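Local coordinates for Ycf48-like protein (Thermosynechococcus elongatus, PDB 5OJ5), which probably assists early assembly of photosystem II and replacement of photodamaged D1, and binds the C-terminal extension of the D1 precursor, at residues E195-S200 against S204-W209. Numbering follows the deposited sequence.
Sequences EYVAVS and SFYSTW
Ala-198 and Ser-207 exchange two backbone hydrogen bonds: Ser-207 N gives to Ala-198 O at 2.8 Å and Ala-198 N gives to Ser-207 O, each donor lying in the carbonyl plane of its acceptor. Tyr-196 and Trp-209 form the second hydrogen-bonded pair, with Tyr-196 N 2.9 Å from Trp-209 O at an N-H...O angle of 168° and Trp-209 N giving back to Tyr-196 O. At the turn end, Phe-205 O accepts twice from Ser-200, and both donors reach it from the same face of its plane. The backbone N makes a nearly straight bond, whereas Ser-200 OG, 3.0 Å from Phe-205 O, sits well above the carbonyl plane; chi1 of 72° places OG between the backbone N and the carbonyl carbon of Ser-200, within reach of Phe-205 O. A water lies 2.8 Å from Ser-207 OG and gives a weak hydrogen bond to Ala-198 O, linking the two strands on the face that carries Ala-198 and Ser-207.

The strand directions differ by 160°, and four successive residue pairs alternate between hydrogen-bonded and non-hydrogen-bonded, so this is a regular antiparallel hairpin. It supplies the two middle strands of a four-stranded blade in the seven-bladed propeller, between strands 187-190 and 217-220; residues 204-209 belong to the Arg-rich patch.

Side chains of Tyr-196 and Trp-209 run side by side, meeting rim to rim near both ring planes, with Tyr-196 CD2 3.8 Å from Trp-209 CE3. Their polar ends are held beyond the hairpin, Tyr-196 OH by Glu-156 and Arg-190, Trp-209 NE1 by Gln-213 O. On the other side of the sheet, Val-197 CG2 touches Tyr-206 CD1 at 3.8 Å, and Tyr-206 stacks on His-219. Ser-200 CB lies over the centre of one face of the Phe-205 ring in a CH-pi contact, 4.1 Å from the centroid.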
loop_
_atom_site.group_PDB
_atom_site.type_symbol
_atom_site.label_atom_id
_atom_site.label_comp_id
_atom_site.label_asym_id
_atom_site.label_seq_id
_atom_site.Cartn_x
_atom_site.Cartn_y
_atom_site.Cartn_z
ATOM N N GLU A 195 7.286 0.443 12.686
ATOM C CA GLU A 195 6.199 -0.316 13.284
ATOM C C GLU A 195 5.262 -0.807 12.196
ATOM O O GLU A 195 5.183 -0.225 11.110
ATOM C CB GLU A 195 5.403 0.606 14.200
ATOM C CG GLU A 195 6.271 1.280 15.158
ATOM C CD GLU A 195 5.732 2.641 15.639
ATOM O OE1 GLU A 195 5.325 3.591 14.824
ATOM O OE2 GLU A 195 5.782 2.765 16.894
ATOM N N TYR A 196 4.537 -1.882 12.492
ATOM C CA TYR A 196 3.534 -2.394 11.561
ATOM C C TYR A 196 2.210 -2.575 12.270
ATOM O O TYR A 196 2.152 -2.834 13.471
ATOM C CB TYR A 196 3.994 -3.742 10.968
ATOM C CG TYR A 196 5.200 -3.647 10.062
ATOM C CD1 TYR A 196 5.031 -3.499 8.683
ATOM C CD2 TYR A 196 6.500 -3.688 10.563
ATOM C CE1 TYR A 196 6.112 -3.463 7.814
ATOM C CE2 TYR A 196 7.601 -3.635 9.683
ATOM C CZ TYR A 196 7.392 -3.539 8.321
ATOM O OH TYR A 196 8.489 -3.521 7.480
ATOM N N VAL A 197 1.150 -2.480 11.461
ATOM C CA VAL A 197 -0.208 -2.777 11.903
ATOM C C VAL A 197 -0.839 -3.696 10.877
ATOM O O VAL A 197 -0.743 -3.458 9.668
ATOM C CB VAL A 197 -1.022 -1.490 12.163
ATOM C CG1 VAL A 197 -1.254 -0.625 10.911
ATOM C CG2 VAL A 197 -2.387 -1.849 12.783
ATOM N N ALA A 198 -1.472 -4.766 11.361
ATOM C CA ALA A 198 -2.056 -5.797 10.514
ATOM C C ALA A 198 -3.494 -6.051 10.939
ATOM O O ALA A 198 -3.769 -6.271 12.126
ATOM C CB ALA A 198 -1.278 -7.087 10.649
ATOM N N VAL A 199 -4.395 -6.074 9.996
ATOM C CA VAL A 199 -5.796 -6.410 10.243
ATOM C C VAL A 199 -5.972 -7.910 10.120
ATOM O O VAL A 199 -5.465 -8.530 9.181
ATOM C CB VAL A 199 -6.703 -5.650 9.262
ATOM C CG1 VAL A 199 -8.167 -6.065 9.482
ATOM C CG2 VAL A 199 -6.534 -4.129 9.469
ATOM N N SER A 200 -6.702 -8.525 11.059
ATOM C CA SER A 200 -6.924 -9.972 11.033
ATOM C C SER A 200 -7.763 -10.360 9.810
ATOM O O SER A 200 -8.425 -9.521 9.192
ATOM C CB SER A 200 -7.585 -10.412 12.333
ATOM O OG SER A 200 -8.952 -9.995 12.414
ATOM N N SER A 204 -11.875 -9.166 12.542
ATOM C CA SER A 204 -12.350 -9.196 13.923
ATOM C C SER A 204 -11.521 -8.327 14.836
ATOM O O SER A 204 -12.043 -7.779 15.812
ATOM C CB SER A 204 -12.345 -10.624 14.449
ATOM O OG SER A 204 -13.391 -11.390 13.870
ATOM N N PHE A 205 -10.200 -8.232 14.565
ATOM C CA PHE A 205 -9.292 -7.499 15.433
ATOM C C PHE A 205 -8.073 -7.071 14.618
ATOM O O PHE A 205 -8.014 -7.289 13.407
ATOM C CB PHE A 205 -9.052 -8.247 16.742
ATOM C CG PHE A 205 -8.435 -9.601 16.573
ATOM C CD1 PHE A 205 -7.061 -9.723 16.360
ATOM C CD2 PHE A 205 -9.208 -10.767 16.613
ATOM C CE1 PHE A 205 -6.471 -10.977 16.224
ATOM C CE2 PHE A 205 -8.610 -12.015 16.470
ATOM C CZ PHE A 205 -7.259 -12.106 16.240
ATOM N N TYR A 206 -7.112 -6.408 15.267
ATOM C CA TYR A 206 -5.881 -6.026 14.601
ATOM C C TYR A 206 -4.730 -6.354 15.518
ATOM O O TYR A 206 -4.911 -6.628 16.703
ATOM C CB TYR A 206 -5.905 -4.559 14.169
ATOM C CG TYR A 206 -5.869 -3.543 15.279
ATOM C CD1 TYR A 206 -4.661 -2.907 15.651
ATOM C CD2 TYR A 206 -7.027 -3.135 15.938
ATOM C CE1 TYR A 206 -4.625 -1.953 16.643
ATOM C CE2 TYR A 206 -6.980 -2.166 16.946
ATOM C CZ TYR A 206 -5.773 -1.580 17.275
ATOM O OH TYR A 206 -5.766 -0.623 18.270
ATOM N N SER A 207 -3.536 -6.300 14.940
ATOM C CA SER A 207 -2.317 -6.584 15.675
ATOM C C SER A 207 -1.269 -5.532 15.328
ATOM O O SER A 207 -1.245 -5.006 14.213
ATOM C CB SER A 207 -1.763 -7.961 15.382
ATOM O OG SER A 207 -2.752 -8.950 15.693
ATOM N N THR A 208 -0.384 -5.246 16.279
ATOM C CA THR A 208 0.732 -4.334 16.058
ATOM C C THR A 208 2.056 -5.000 16.407
ATOM O O THR A 208 2.118 -5.907 17.248
ATOM C CB THR A 208 0.571 -3.028 16.855
ATOM O OG1 THR A 208 0.470 -3.333 18.249
ATOM C CG2 THR A 208 -0.657 -2.228 16.427
ATOM N N TRP A 209 3.115 -4.512 15.771
ATOM C CA TRP A 209 4.462 -4.980 16.096
ATOM C C TRP A 209 5.414 -3.820 15.975
ATOM O O TRP A 209 5.296 -3.015 15.065
ATOM C CB TRP A 209 4.896 -6.109 15.149
ATOM C CG TRP A 209 6.313 -6.571 15.437
ATOM C CD1 TRP A 209 6.693 -7.463 16.372
ATOM C CD2 TRP A 209 7.511 -6.095 14.800
ATOM N NE1 TRP A 209 8.079 -7.604 16.339
ATOM C CE2 TRP A 209 8.586 -6.791 15.366
ATOM C CE3 TRP A 209 7.759 -5.173 13.788
ATOM C CZ2 TRP A 209 9.915 -6.576 14.959
ATOM C CZ3 TRP A 209 9.074 -4.963 13.387
ATOM C CH2 TRP A 209 10.110 -5.672 13.965
HETATM O O HOH W 1 -4.272 -9.314 13.388
#